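PDB 4RF6: arginine kinase, which catalyses the reversible transfer of the ATP gamma-phosphate to L-arginine, giving phosphoarginine and ADP, as a monomer of two tandem kinase units. Local coordinates for residues 124-129 and 357-362; 294-299 and 367-372. All coordinates share one frame; numbering follows the deposited sequence.

Contact 1: 124-129 and 357-362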
# COMPACT_ATOMS: atom_id res chain seq x y z
N ASN A 124 8.27 6.49 -4.69
CA ASN A 124 8.20 5.46 -3.65
C ASN A 124 9.45 4.59 -3.59
O ASN A 124 9.35 3.37 -3.39
CB ASN A 124 6.93 4.61 -3.84
CG ASN A 124 5.67 5.46 -3.92
OD1 ASN A 124 5.31 6.14 -2.95
ND2 ASN A 124 4.99 5.41 -5.06
N ARG A 125 10.61 5.21 -3.75
CA ARG A 125 11.89 4.52 -3.70
C ARG A 125 12.30 4.17 -2.28
O ARG A 125 13.12 3.26 -2.07
CB ARG A 125 12.99 5.37 -4.35
CG ARG A 125 12.80 5.67 -5.84
CD ARG A 125 13.88 6.62 -6.34
NE ARG A 125 13.81 6.86 -7.77
CZ ARG A 125 14.45 6.14 -8.69
NH1 ARG A 125 15.23 5.13 -8.31
NH2 ARG A 125 14.32 6.43 -9.97
N TYR A 126 11.75 4.88 -1.30
CA TYR A 126 12.16 4.71 0.10
C TYR A 126 10.99 4.64 1.08
O TYR A 126 10.91 3.73 1.90
CB TYR A 126 13.12 5.84 0.51
CG TYR A 126 14.31 5.94 -0.41
CD1 TYR A 126 15.37 5.05 -0.29
CD2 TYR A 126 14.37 6.91 -1.40
CE1 TYR A 126 16.46 5.12 -1.13
CE2 TYR A 126 15.46 6.99 -2.25
CZ TYR A 126 16.50 6.09 -2.11
OH TYR A 126 17.59 6.16 -2.95
N ILE A 127 10.10 5.63 1.00
CA ILE A 127 9.01 5.77 1.95
C ILE A 127 7.82 4.91 1.51
O ILE A 127 7.47 4.88 0.33
CB ILE A 127 8.61 7.26 2.10
CG1 ILE A 127 9.79 8.07 2.64
CG2 ILE A 127 7.39 7.41 3.01
CD1 ILE A 127 9.55 9.58 2.65
N ARG A 128 7.21 4.20 2.46
CA ARG A 128 6.15 3.26 2.13
C ARG A 128 4.78 3.76 2.54
O ARG A 128 3.78 3.50 1.86
CB ARG A 128 6.45 1.89 2.75
CG ARG A 128 7.64 1.20 2.10
CD ARG A 128 7.95 -0.14 2.74
NE ARG A 128 8.97 -0.86 1.99
CZ ARG A 128 9.20 -2.16 2.08
NH1 ARG A 128 8.47 -2.91 2.91
NH2 ARG A 128 10.15 -2.72 1.35
N SER A 129 4.72 4.48 3.66
CA SER A 129 3.43 4.95 4.16
C SER A 129 3.59 6.10 5.14
O SER A 129 4.64 6.28 5.75
CB SER A 129 2.67 3.80 4.83
OG SER A 129 3.40 3.27 5.93
N ALA A 357 16.15 14.16 5.90
CA ALA A 357 17.57 14.04 6.22
C ALA A 357 17.99 12.57 6.20
O ALA A 357 19.05 12.23 5.67
CB ALA A 357 17.87 14.66 7.57
N LEU A 358 17.17 11.72 6.80
CA LEU A 358 17.40 10.27 6.80
C LEU A 358 17.35 9.71 5.38
O LEU A 358 18.12 8.80 5.04
CB LEU A 358 16.37 9.55 7.67
CG LEU A 358 16.39 9.80 9.18
CD1 LEU A 358 15.18 9.19 9.86
CD2 LEU A 358 17.66 9.25 9.80
N MET A 359 16.44 10.23 4.56
CA MET A 359 16.33 9.77 3.18
C MET A 359 17.55 10.18 2.35
O MET A 359 18.08 9.38 1.57
CB MET A 359 15.03 10.27 2.53
CG MET A 359 14.76 9.66 1.15
SD MET A 359 13.12 10.05 0.49
CE MET A 359 13.38 11.72 -0.10
N GLU A 360 18.01 11.41 2.53
CA GLU A 360 19.19 11.89 1.81
C GLU A 360 20.45 11.10 2.17
O GLU A 360 21.35 10.95 1.34
CB GLU A 360 19.40 13.39 2.05
CG GLU A 360 18.38 14.27 1.32
CD GLU A 360 18.54 14.22 -0.19
OE1 GLU A 360 19.68 14.03 -0.66
OE2 GLU A 360 17.52 14.39 -0.90
N LEU A 361 20.49 10.59 3.39
CA LEU A 361 21.56 9.70 3.83
C LEU A 361 21.53 8.38 3.06
O LEU A 361 22.56 7.91 2.57
CB LEU A 361 21.46 9.40 5.33
CG LEU A 361 22.01 10.38 6.36
CD1 LEU A 361 22.05 9.70 7.73
CD2 LEU A 361 23.40 10.88 5.97
N GLU A 362 20.34 7.78 2.97
CA GLU A 362 20.16 6.55 2.20
C GLU A 362 20.54 6.77 0.74
O GLU A 362 21.19 5.93 0.12
CB GLU A 362 18.71 6.07 2.32
CG GLU A 362 18.45 4.68 1.73
CD GLU A 362 19.10 3.57 2.53
OE1 GLU A 362 19.42 3.81 3.72
OE2 GLU A 362 19.30 2.46 1.99
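A Met-aromatic contact between Y126 and M359 lays the long helix 344-370 against the start of strand 127-136, a central strand of the antiparallel sheet in the phosphagen kinase catalytic domain. M359 and E362, one helical turn apart, both come from the same side of the Y126 ring, M359 toward CD2 and E362 toward CD1 and CE1. M359 crosses the tyrosine at about a right angle, with CG 3.8 Å from Y126 CD2. The sulfur stays near the same ring atom: M359 SD lies 5.0 Å from the centroid of the Y126 ring, 58° off its normal, an oblique approach. With chi1 at -172° and chi2 also extended, the methionine chain runs out straight and sets SD beside I127; only the terminal methyl turns off at chi3. E362 offers its methylene, not its charge. The chain bends at chi2 (69°), and the carboxylate turns off to H296 and to the backbone N of A297, which grip its two oxygens. Y126 itself is steadied by D121, whose OD2 accepts from the backbone N of both Y126 and I127. I127 also packs on V290, of the predicted ATP site, and the strand runs on into S129 of that site, where R128 and S129 form a classic beta bulge opposite H291. I127 CD1 stands 4.2 Å from M359 SD, and E362 CG comes within 3.5 Å of Y126 CE1.

Contact 2: 294-299 and 367-372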
# COMPACT_ATOMS: atom_id res chain seq x y z
N ILE A 294 15.52 2.44 5.22
CA ILE A 294 16.81 3.11 5.33
C ILE A 294 17.89 2.24 6.01
O ILE A 294 18.48 2.65 7.01
CB ILE A 294 16.66 4.45 6.09
CG1 ILE A 294 15.82 4.27 7.35
CG2 ILE A 294 16.02 5.51 5.19
CD1 ILE A 294 15.66 5.54 8.19
N PRO A 295 18.18 1.05 5.44
CA PRO A 295 19.17 0.19 6.11
C PRO A 295 20.58 0.77 6.08
O PRO A 295 21.39 0.46 6.95
CB PRO A 295 19.11 -1.11 5.30
CG PRO A 295 18.62 -0.71 3.96
CD PRO A 295 17.67 0.43 4.20
N HIS A 296 20.88 1.62 5.09
CA HIS A 296 22.19 2.24 4.99
C HIS A 296 22.35 3.40 5.98
O HIS A 296 23.38 3.52 6.64
CB HIS A 296 22.45 2.75 3.57
CG HIS A 296 22.50 1.67 2.53
ND1 HIS A 296 21.46 1.43 1.65
CD2 HIS A 296 23.46 0.77 2.23
CE1 HIS A 296 21.79 0.43 0.86
NE2 HIS A 296 22.99 0.01 1.19
N ALA A 297 21.34 4.25 6.05
CA ALA A 297 21.37 5.41 6.94
C ALA A 297 21.48 4.98 8.41
O ALA A 297 22.02 5.71 9.24
CB ALA A 297 20.13 6.28 6.73
N LYS A 298 20.97 3.79 8.70
CA LYS A 298 21.01 3.21 10.05
C LYS A 298 22.45 3.02 10.54
O LYS A 298 22.75 3.19 11.73
CB LYS A 298 20.26 1.87 10.05
CG LYS A 298 20.31 1.11 11.37
CD LYS A 298 19.84 1.95 12.55
CE LYS A 298 19.67 1.12 13.81
NZ LYS A 298 20.81 0.17 14.01
N GLU A 299 23.34 2.66 9.62
CA GLU A 299 24.74 2.39 9.94
C GLU A 299 25.62 3.64 9.83
O GLU A 299 26.82 3.58 10.07
CB GLU A 299 25.28 1.29 9.03
CG GLU A 299 24.33 0.11 8.82
CD GLU A 299 23.99 -0.61 10.12
OE1 GLU A 299 24.84 -0.62 11.04
OE2 GLU A 299 22.88 -1.18 10.22
N ALA A 367 23.76 6.22 -4.24
CA ALA A 367 24.41 6.87 -5.39
C ALA A 367 25.90 6.55 -5.42
O ALA A 367 26.51 6.43 -6.49
CB ALA A 367 24.18 8.38 -5.36
N LYS A 368 26.49 6.40 -4.24
CA LYS A 368 27.91 6.05 -4.13
C LYS A 368 28.17 4.66 -4.69
O LYS A 368 29.09 4.46 -5.49
CB LYS A 368 28.36 6.12 -2.67
CG LYS A 368 29.87 5.96 -2.52
CD LYS A 368 30.25 5.46 -1.14
CE LYS A 368 31.75 5.21 -1.06
NZ LYS A 368 32.19 4.75 0.29
N LYS A 369 27.37 3.69 -4.26
CA LYS A 369 27.52 2.30 -4.69
C LYS A 369 27.13 2.11 -6.16
O LYS A 369 27.64 1.21 -6.84
CB LYS A 369 26.70 1.39 -3.77
CG LYS A 369 26.53 -0.06 -4.22
CD LYS A 369 26.41 -1.02 -3.03
CE LYS A 369 25.81 -0.33 -1.80
NZ LYS A 369 25.51 -1.25 -0.66
N ARG A 370 26.24 2.97 -6.66
CA ARG A 370 25.82 2.92 -8.06
C ARG A 370 26.77 3.70 -8.97
O ARG A 370 26.66 3.63 -10.19
CB ARG A 370 24.39 3.44 -8.21
CG ARG A 370 23.32 2.58 -7.54
CD ARG A 370 21.91 3.00 -7.96
NE ARG A 370 20.93 1.95 -7.68
CZ ARG A 370 19.68 1.95 -8.12
NH1 ARG A 370 19.22 2.94 -8.88
NH2 ARG A 370 18.87 0.94 -7.81
N SER A 371 27.70 4.44 -8.37
CA SER A 371 28.62 5.28 -9.13
C SER A 371 29.68 4.46 -9.84
O SER A 371 30.45 4.98 -10.65
CB SER A 371 29.32 6.27 -8.19
OG SER A 371 30.13 5.58 -7.26
N VAL A 372 29.71 3.16 -9.54
CA VAL A 372 30.77 2.27 -10.00
C VAL A 372 30.18 1.09 -10.80
O VAL A 372 29.08 0.63 -10.50
CB VAL A 372 31.59 1.78 -8.79
CG1 VAL A 372 32.15 0.38 -9.00
CG2 VAL A 372 32.70 2.78 -8.47
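One weak polar link joins H296 to K369 at the surface: K369 NZ donates to H296 NE2 over 3.4 Å. The ammonium comes in at the edge of the imidazole, near the ring plane, while the two side chains cross at about a right angle. K369 leaves the helix with CG anti to its backbone N (chi1 169°), then bends at chi3, whose 28° is well short of a staggered value. Apart from that bond little meets: K369 CE is 4.1 Å from H296 NE2, and just 61 Å² is buried between 294-299 and 367-372. H296 ND1, the other ring nitrogen, is taken up by E362. Within 294-299 a weakly bonded helical turn is held by K298 N to I294 O at 3.2 Å and E299 N to H296 O at 3.1 Å. Further along 367-372, R370 forms a salt bridge with D411 of helix 409-418, in the second repeat. The short helical turn 295-298, directly after strand 286-293, thus lies beside helix 344-370, with H296 also against A365, while I294 and K298 pack on F303 of helix 303-310 and Y332 of strand 331-336.

Overall arrangement
From the N terminus, the chain reaches 124-129 as it enters the first catalytic sheet, and passes 294-299 just beyond strand 286-293, the neighbour of strand 127-136. It then returns along helix 344-370, whose 357-362 portion closes contact 1 over a loop of 227 residues. Its last turn and the loop after it, 367-372, close contact 2 over 67. The segments alternate, so the two loops cross instead of nesting. Their centres lie about 12 Å apart and E362 belongs to both neighbourhoods. Contact 1 anchors the helix on the sheet; contact 2 touches it near the junction into the second repeat.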